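Local coordinates for YfkN protein (Bacillus subtilis subsp. subtilis, PDB 3GVE) that belongs to the calcineurin-like phosphoesterase family and holds one manganese and one magnesium ion in neighbouring metal sites, at residues 54-59 and 152-157; 48-53 and 309-314. All coordinates share one frame; numbering follows the deposited sequence.

Contact 1. Residues 54-59 and 152-157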
ATOM      1  N   ASN A  54       4.145  14.483 -30.638  1.00 15.46           N
ATOM      2  CA  ASN A  54       5.513  14.867 -31.005  1.00 14.62           C
ATOM      3  C   ASN A  54       6.343  13.671 -31.445  1.00 14.12           C
ATOM      4  O   ASN A  54       6.555  12.769 -30.653  1.00 13.88           O
ATOM      5  CB  ASN A  54       6.179  15.551 -29.795  1.00 15.42           C
ATOM      6  CG  ASN A  54       7.587  16.049 -30.082  1.00 15.18           C
ATOM      7  OD1 ASN A  54       8.104  15.928 -31.173  1.00 15.16           O
ATOM      8  ND2 ASN A  54       8.208  16.626 -29.077  1.00 16.29           N
ATOM      9  N   PRO A  55       6.854  13.644 -32.651  1.00 15.31           N
ATOM     10  CA  PRO A  55       7.716  12.533 -33.066  1.00 15.94           C
ATOM     11  C   PRO A  55       8.982  12.365 -32.209  1.00 14.39           C
ATOM     12  O   PRO A  55       9.463  11.257 -32.049  1.00 15.13           O
ATOM     13  CB  PRO A  55       8.087  12.902 -34.508  1.00 18.65           C
ATOM     14  CG  PRO A  55       7.043  13.842 -34.917  1.00 20.34           C
ATOM     15  CD  PRO A  55       6.677  14.628 -33.727  1.00 18.30           C
ATOM     16  N   ASN A  56       9.504  13.463 -31.670  1.00 13.31           N
ATOM     17  CA  ASN A  56      10.702  13.408 -30.837  1.00 12.58           C
ATOM     18  C   ASN A  56      10.324  13.102 -29.396  1.00 11.01           C
ATOM     19  O   ASN A  56      10.401  13.943 -28.540  1.00 12.58           O
ATOM     20  CB  ASN A  56      11.476  14.739 -30.876  1.00 13.39           C
ATOM     21  CG  ASN A  56      11.779  15.237 -32.282  1.00 13.51           C
ATOM     22  OD1 ASN A  56      12.190  14.502 -33.158  1.00 14.13           O
ATOM     23  ND2 ASN A  56      11.619  16.520 -32.456  1.00 13.92           N
ATOM     24  N   THR A  57       9.901  11.878 -29.142  1.00 10.01           N
ATOM     25  CA  THR A  57       9.442  11.489 -27.809  1.00  9.99           C
ATOM     26  C   THR A  57      10.207  10.282 -27.281  1.00 10.65           C
ATOM     27  O   THR A  57      10.338   9.251 -27.944  1.00 12.87           O
ATOM     28  CB  THR A  57       7.917  11.218 -27.804  1.00 12.06           C
ATOM     29  OG1 THR A  57       7.227  12.434 -28.101  1.00 13.71           O
ATOM     30  CG2 THR A  57       7.456  10.730 -26.442  1.00 13.90           C
ATOM     31  N   LEU A  58      10.719  10.435 -26.071  1.00  9.49           N
ATOM     32  CA  LEU A  58      11.369   9.362 -25.348  1.00  8.71           C
ATOM     33  C   LEU A  58      10.450   8.902 -24.229  1.00  8.47           C
ATOM     34  O   LEU A  58       9.655   9.683 -23.745  1.00 10.19           O
ATOM     35  CB  LEU A  58      12.685   9.867 -24.754  1.00  9.76           C
ATOM     36  CG  LEU A  58      13.652  10.459 -25.780  1.00 11.36           C
ATOM     37  CD1 LEU A  58      14.802  11.108 -25.026  1.00 12.41           C
ATOM     38  CD2 LEU A  58      14.153   9.363 -26.748  1.00 12.59           C
ATOM     39  N   LEU A  59      10.601   7.641 -23.827  1.00  8.08           N
ATOM     40  CA  LEU A  59       9.793   7.041 -22.776  1.00  8.04           C
ATOM     41  C   LEU A  59      10.706   6.314 -21.779  1.00  7.51           C
ATOM     42  O   LEU A  59      11.479   5.457 -22.135  1.00  8.40           O
ATOM     43  CB  LEU A  59       8.772   6.082 -23.395  1.00  8.70           C
ATOM     44  CG  LEU A  59       7.963   5.215 -22.416  1.00  9.34           C
ATOM     45  CD1 LEU A  59       7.064   6.073 -21.515  1.00  9.44           C
ATOM     46  CD2 LEU A  59       7.122   4.211 -23.213  1.00  9.48           C
ATOM     47  N   THR A 152      18.314  10.672 -33.980  1.00 16.93           N
ATOM     48  CA  THR A 152      18.096  11.625 -35.111  1.00 17.24           C
ATOM     49  C   THR A 152      16.746  12.251 -34.799  1.00 17.00           C
ATOM     50  O   THR A 152      15.695  11.620 -34.886  1.00 18.83           O
ATOM     51  CB  THR A 152      18.085  10.903 -36.472  1.00 20.00           C
ATOM     52  OG1 THR A 152      19.299  10.219 -36.700  1.00 21.59           O
ATOM     53  CG2 THR A 152      17.841  11.902 -37.678  1.00 20.39           C
ATOM     54  N   LEU A 153      16.802  13.493 -34.380  1.00 15.13           N
ATOM     55  CA  LEU A 153      15.622  14.223 -34.000  1.00 14.35           C
ATOM     56  C   LEU A 153      15.287  15.163 -35.133  1.00 13.84           C
ATOM     57  O   LEU A 153      16.117  15.474 -35.974  1.00 15.64           O
ATOM     58  CB  LEU A 153      15.893  15.001 -32.707  1.00 14.02           C
ATOM     59  CG  LEU A 153      16.172  14.125 -31.481  1.00 15.07           C
ATOM     60  CD1 LEU A 153      16.467  14.966 -30.249  1.00 15.59           C
ATOM     61  CD2 LEU A 153      15.061  13.134 -31.242  1.00 16.47           C
ATOM     62  N   ILE A 154      14.045  15.605 -35.180  1.00 12.98           N
ATOM     63  CA  ILE A 154      13.619  16.504 -36.252  1.00 12.98           C
ATOM     64  C   ILE A 154      13.390  17.893 -35.659  1.00 13.16           C
ATOM     65  O   ILE A 154      12.628  18.059 -34.714  1.00 13.72           O
ATOM     66  CB  ILE A 154      12.330  15.995 -36.928  1.00 14.28           C
ATOM     67  CG1 ILE A 154      12.531  14.581 -37.510  1.00 15.89           C
ATOM     68  CG2 ILE A 154      11.861  16.983 -37.990  1.00 15.35           C
ATOM     69  CD1 ILE A 154      13.594  14.480 -38.570  1.00 17.52           C
ATOM     70  N   ASP A 155      14.059  18.898 -36.206  1.00 12.64           N
ATOM     71  CA  ASP A 155      13.911  20.247 -35.674  1.00 13.74           C
ATOM     72  C   ASP A 155      12.657  20.960 -36.192  1.00 13.54           C
ATOM     73  O   ASP A 155      11.884  20.385 -36.922  1.00 14.01           O
ATOM     74  CB  ASP A 155      15.209  21.082 -35.816  1.00 14.70           C
ATOM     75  CG  ASP A 155      15.519  21.505 -37.258  1.00 15.33           C
ATOM     76  OD1 ASP A 155      14.619  21.521 -38.089  1.00 13.90           O
ATOM     77  OD2 ASP A 155      16.690  21.822 -37.526  1.00 16.27           O
ATOM     78  N   GLU A 156      12.459  22.205 -35.787  1.00 13.96           N
ATOM     79  CA  GLU A 156      11.244  22.921 -36.150  1.00 15.06           C
ATOM     80  C   GLU A 156      11.183  23.305 -37.633  1.00 14.18           C
ATOM     81  O   GLU A 156      10.150  23.687 -38.129  1.00 15.26           O
ATOM     82  CB  GLU A 156      11.059  24.136 -35.257  1.00 18.51           C
ATOM     83  CG  GLU A 156      10.784  23.731 -33.831  1.00 23.23           C
ATOM     84  CD  GLU A 156      10.464  24.882 -32.922  1.00 27.64           C
ATOM     85  OE1 GLU A 156      11.045  25.966 -33.084  1.00 28.65           O
ATOM     86  OE2 GLU A 156       9.639  24.657 -32.018  1.00 29.76           O
ATOM     87  N   ASN A 157      12.311  23.180 -38.318  1.00 13.78           N
ATOM     88  CA  ASN A 157      12.380  23.382 -39.763  1.00 13.33           C
ATOM     89  C   ASN A 157      12.214  22.051 -40.510  1.00 12.85           C
ATOM     90  O   ASN A 157      12.283  21.997 -41.729  1.00 13.59           O
ATOM     91  CB  ASN A 157      13.704  24.048 -40.135  1.00 13.10           C
ATOM     92  CG  ASN A 157      13.750  25.503 -39.741  1.00 13.65           C
ATOM     93  OD1 ASN A 157      12.749  26.167 -39.737  1.00 13.90           O
ATOM     94  ND2 ASN A 157      14.929  25.989 -39.402  1.00 14.75           N
TER
HETATM   95  O   HOH W   1      12.529  11.819 -33.649  1.00 28.55           O
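With CG set anti to its own carbonyl carbon and beside the backbone N (chi1 -52°), and with the amide twisted to chi2 -44°, Asn56 extends its carboxamide to the backbone of Ile154, giving a two-pronged bridge between two sheets of the calcineurin-like phosphoesterase fold. Asn56 lies just before strand 57-61, an outermost strand of the four-stranded sheet, and Ile154 ends strand 146-154 of the other sheet. One flat amide thus bonds to both the N-H and the C=O of a single residue, much as a residue of a hydrogen-bonded antiparallel pair does: OD1 accepts from Ile154 N at 3.0 Å, nearly straight at 172°, while ND2 donates to Ile154 O at 2.9 Å, with that oxygen close to the amide plane. Leu153 bonds through its backbone to Gln161 of strand 160-170. Apolar contact is slight: Leu153 CD2 rests 3.9 Å from Asn56 CB. The loop that presents Asn56 is itself braced. Asn54 OD1 accepts from Asn56 N at 2.9 Å, an Asx turn, and Asn56 is the centre of an inverse gamma turn. Asn56 ND2 has a second acceptor in His11 O, which ties the amide to strand 9-17 as well. A water donates to Asn56 OD1 at 2.7 Å and, more weakly, to Thr152 O at 3.4 Å.

Contact 2. Residues 48-53 and 309-314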
ATOM      1  N   GLN A  48       0.445   6.869 -25.475  1.00 11.77           N
ATOM      2  CA  GLN A  48       0.084   6.868 -26.886  1.00 12.89           C
ATOM      3  C   GLN A  48      -0.335   8.268 -27.319  1.00 12.53           C
ATOM      4  O   GLN A  48       0.101   8.757 -28.345  1.00 13.83           O
ATOM      5  CB  GLN A  48      -1.055   5.879 -27.168  1.00 16.31           C
ATOM      6  CG  GLN A  48      -1.363   5.774 -28.665  1.00 20.44           C
ATOM      7  CD  GLN A  48      -2.418   4.760 -28.992  1.00 26.97           C
ATOM      8  OE1 GLN A  48      -2.488   3.691 -28.395  1.00 29.38           O
ATOM      9  NE2 GLN A  48      -3.232   5.080 -29.984  1.00 28.55           N
ATOM     10  N   LYS A  49      -1.162   8.908 -26.514  1.00 13.19           N
ATOM     11  CA  LYS A  49      -1.608  10.251 -26.847  1.00 14.64           C
ATOM     12  C   LYS A  49      -0.436  11.235 -26.996  1.00 14.15           C
ATOM     13  O   LYS A  49      -0.361  11.984 -27.948  1.00 15.48           O
ATOM     14  CB  LYS A  49      -2.590  10.776 -25.810  1.00 18.14           C
ATOM     15  CG  LYS A  49      -2.945  12.234 -26.053  1.00 23.87           C
ATOM     16  CD  LYS A  49      -4.017  12.666 -25.136  1.00 27.85           C
ATOM     17  CE  LYS A  49      -3.477  13.024 -23.779  1.00 29.70           C
ATOM     18  NZ  LYS A  49      -4.428  13.905 -23.087  1.00 30.54           N
ATOM     19  N   HIS A  50       0.485  11.223 -26.035  1.00 13.47           N
ATOM     20  CA  HIS A  50       1.612  12.138 -26.093  1.00 13.16           C
ATOM     21  C   HIS A  50       2.555  11.821 -27.252  1.00 13.47           C
ATOM     22  O   HIS A  50       3.056  12.720 -27.897  1.00 14.21           O
ATOM     23  CB  HIS A  50       2.307  12.185 -24.734  1.00 13.28           C
ATOM     24  CG  HIS A  50       1.574  13.018 -23.745  1.00 14.64           C
ATOM     25  ND1 HIS A  50       1.789  14.371 -23.617  1.00 16.50           N
ATOM     26  CD2 HIS A  50       0.590  12.706 -22.875  1.00 15.25           C
ATOM     27  CE1 HIS A  50       0.976  14.851 -22.698  1.00 17.33           C
ATOM     28  NE2 HIS A  50       0.236  13.862 -22.233  1.00 16.67           N
ATOM     29  N   ARG A  51       2.751  10.541 -27.543  1.00 13.07           N
ATOM     30  CA  ARG A  51       3.559  10.150 -28.690  1.00 12.73           C
ATOM     31  C   ARG A  51       2.968  10.709 -29.993  1.00 13.08           C
ATOM     32  O   ARG A  51       3.698  11.082 -30.883  1.00 15.31           O
ATOM     33  CB  ARG A  51       3.721   8.625 -28.773  1.00 12.10           C
ATOM     34  CG  ARG A  51       4.834   8.075 -27.874  1.00 12.57           C
ATOM     35  CD  ARG A  51       4.959   6.569 -27.995  1.00 13.03           C
ATOM     36  NE  ARG A  51       6.283   6.129 -27.565  1.00 12.90           N
ATOM     37  CZ  ARG A  51       6.547   4.958 -27.005  1.00 12.13           C
ATOM     38  NH1 ARG A  51       5.586   4.091 -26.756  1.00 12.69           N
ATOM     39  NH2 ARG A  51       7.794   4.647 -26.707  1.00 12.63           N
ATOM     40  N   GLU A  52       1.644  10.763 -30.082  1.00 12.93           N
ATOM     41  CA  GLU A  52       1.000  11.304 -31.284  1.00 13.51           C
ATOM     42  C   GLU A  52       1.232  12.801 -31.441  1.00 15.25           C
ATOM     43  O   GLU A  52       1.115  13.331 -32.519  1.00 16.79           O
ATOM     44  CB  GLU A  52      -0.503  11.029 -31.257  1.00 13.84           C
ATOM     45  CG  GLU A  52      -0.858   9.566 -31.386  1.00 15.15           C
ATOM     46  CD  GLU A  52      -2.292   9.243 -30.973  1.00 17.82           C
ATOM     47  OE1 GLU A  52      -2.989  10.104 -30.424  1.00 19.95           O
ATOM     48  OE2 GLU A  52      -2.678   8.108 -31.212  1.00 20.16           O
ATOM     49  N   GLN A  53       1.554  13.472 -30.352  1.00 15.70           N
ATOM     50  CA  GLN A  53       1.753  14.910 -30.382  1.00 17.40           C
ATOM     51  C   GLN A  53       3.150  15.341 -30.798  1.00 17.75           C
ATOM     52  O   GLN A  53       3.322  16.450 -31.266  1.00 21.01           O
ATOM     53  CB  GLN A  53       1.414  15.506 -29.035  1.00 18.82           C
ATOM     54  CG  GLN A  53      -0.065  15.461 -28.727  1.00 21.43           C
ATOM     55  CD  GLN A  53      -0.329  15.751 -27.280  1.00 26.44           C
ATOM     56  OE1 GLN A  53       0.547  16.233 -26.580  1.00 29.07           O
ATOM     57  NE2 GLN A  53      -1.508  15.433 -26.813  1.00 27.54           N
ATOM     58  N   SER A 309       5.468  18.701 -16.314  1.00  9.67           N
ATOM     59  CA  SER A 309       4.059  18.601 -15.975  1.00 10.13           C
ATOM     60  C   SER A 309       3.677  17.170 -15.745  1.00  9.13           C
ATOM     61  O   SER A 309       4.449  16.240 -16.103  1.00  9.01           O
ATOM     62  CB  SER A 309       3.216  19.178 -17.129  1.00 12.50           C
ATOM     63  OG  SER A 309       3.381  18.534 -18.334  1.00 15.13           O
ATOM     64  N   ILE A 310       2.573  16.938 -15.080  1.00  9.42           N
ATOM     65  CA  ILE A 310       2.090  15.579 -14.915  1.00  9.35           C
ATOM     66  C   ILE A 310       0.641  15.571 -15.357  1.00  9.68           C
ATOM     67  O   ILE A 310      -0.038  16.565 -15.255  1.00 11.24           O
ATOM     68  CB  ILE A 310       2.238  15.067 -13.472  1.00  9.84           C
ATOM     69  CG1 ILE A 310       1.601  16.058 -12.478  1.00 11.22           C
ATOM     70  CG2 ILE A 310       3.724  14.844 -13.125  1.00 10.46           C
ATOM     71  CD1 ILE A 310       1.597  15.565 -11.041  1.00 11.80           C
ATOM     72  N   GLU A 311       0.181  14.435 -15.852  1.00 10.11           N
ATOM     73  CA  GLU A 311      -1.196  14.305 -16.334  1.00 10.94           C
ATOM     74  C   GLU A 311      -1.798  13.076 -15.703  1.00 10.03           C
ATOM     75  O   GLU A 311      -1.207  12.025 -15.726  1.00  9.82           O
ATOM     76  CB  GLU A 311      -1.207  14.184 -17.858  1.00 13.79           C
ATOM     77  CG  GLU A 311      -2.609  13.999 -18.430  1.00 18.71           C
ATOM     78  CD  GLU A 311      -2.672  14.092 -19.946  1.00 25.31           C
ATOM     79  OE1 GLU A 311      -1.696  13.779 -20.639  1.00 28.22           O
ATOM     80  OE2 GLU A 311      -3.735  14.459 -20.429  1.00 28.45           O
ATOM     81  N   SER A 312      -2.988  13.225 -15.142  1.00 11.17           N
ATOM     82  CA  SER A 312      -3.699  12.110 -14.526  1.00 12.04           C
ATOM     83  C   SER A 312      -4.371  11.197 -15.546  1.00 11.27           C
ATOM     84  O   SER A 312      -4.816  11.642 -16.578  1.00 12.57           O
ATOM     85  CB  SER A 312      -4.795  12.644 -13.588  1.00 13.65           C
ATOM     86  OG  SER A 312      -5.735  13.415 -14.307  1.00 15.90           O
ATOM     87  N   ILE A 313      -4.458   9.910 -15.225  1.00 11.29           N
ATOM     88  CA  ILE A 313      -5.281   9.004 -16.031  1.00 12.25           C
ATOM     89  C   ILE A 313      -6.755   9.296 -15.771  1.00 13.64           C
ATOM     90  O   ILE A 313      -7.579   9.127 -16.642  1.00 14.90           O
ATOM     91  CB  ILE A 313      -4.973   7.504 -15.803  1.00 11.43           C
ATOM     92  CG1 ILE A 313      -5.151   7.091 -14.344  1.00 11.72           C
ATOM     93  CG2 ILE A 313      -3.570   7.187 -16.305  1.00 11.89           C
ATOM     94  CD1 ILE A 313      -5.113   5.582 -14.111  1.00 13.05           C
ATOM     95  N   ALA A 314      -7.055   9.772 -14.572  1.00 13.23           N
ATOM     96  CA  ALA A 314      -8.415  10.202 -14.244  1.00 14.93           C
ATOM     97  C   ALA A 314      -8.855  11.336 -15.148  1.00 16.18           C
ATOM     98  O   ALA A 314      -8.212  12.361 -15.251  1.00 17.22           O
ATOM     99  CB  ALA A 314      -8.508  10.618 -12.806  1.00 16.20           C
TER
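Glu311 reaches from strand 300-312 to helix 40-53, its two carboxylate oxygens shared between His50 and Lys49. The pairing is a small example of one acid serving two basic residues from successive positions of a helix. From CB, which is directed at the helix, the chain runs out to CG, anti to the backbone N (chi1 178°), and stays extended to CD, so the carboxylate is carried out to the helix; the nearest CA atoms, those of His50 and Glu311, are 10.4 Å apart. CD lies level with the edge of the imidazole, 3.7 Å from His50 NE2. OE1 accepts from His50 NE2 at 2.5 Å, a short bond that lies in the ring plane and meets the oxygen nearly along its C-O direction, whereas the carboxylate stands almost square to the ring, the planes being 86° apart. OE2 receives Lys49 NZ on its syn side at 2.8 Å, a salt bridge. The lysine chain bends at chi3 on its way, and its CE sits 3.7 Å from OE2. The histidine ring also touches Leu287 and Val289 of strand 286-297, next to the strand that carries Glu311. Each oxygen therefore has its own donor, and the positive lysine beside the short His50 bond probably helps keep Glu311 ionised, with the acid in turn likely polarising the imidazole.

Overall arrangement
Helix 40-53 and strand 57-61 follow each other in the chain, and the two contacts branch from this unit: contact 2 fastens the helix to strand 300-312 at the far edge of the four-stranded sheet, while contact 1 joins the turn just before strand 57-61 to the other sheet. Their centres lie 16 Å apart, and they meet where Arg51 of the helix packs on the strand, with Leu59 CD2 3.6 Å from Arg51 NH2. Along the sequence, contact 1 is nested within the loop that contact 2 closes. Neither includes a metal ligand, but strand 57-61 leads soon after its end to Asp64, which binds both manganese and magnesium.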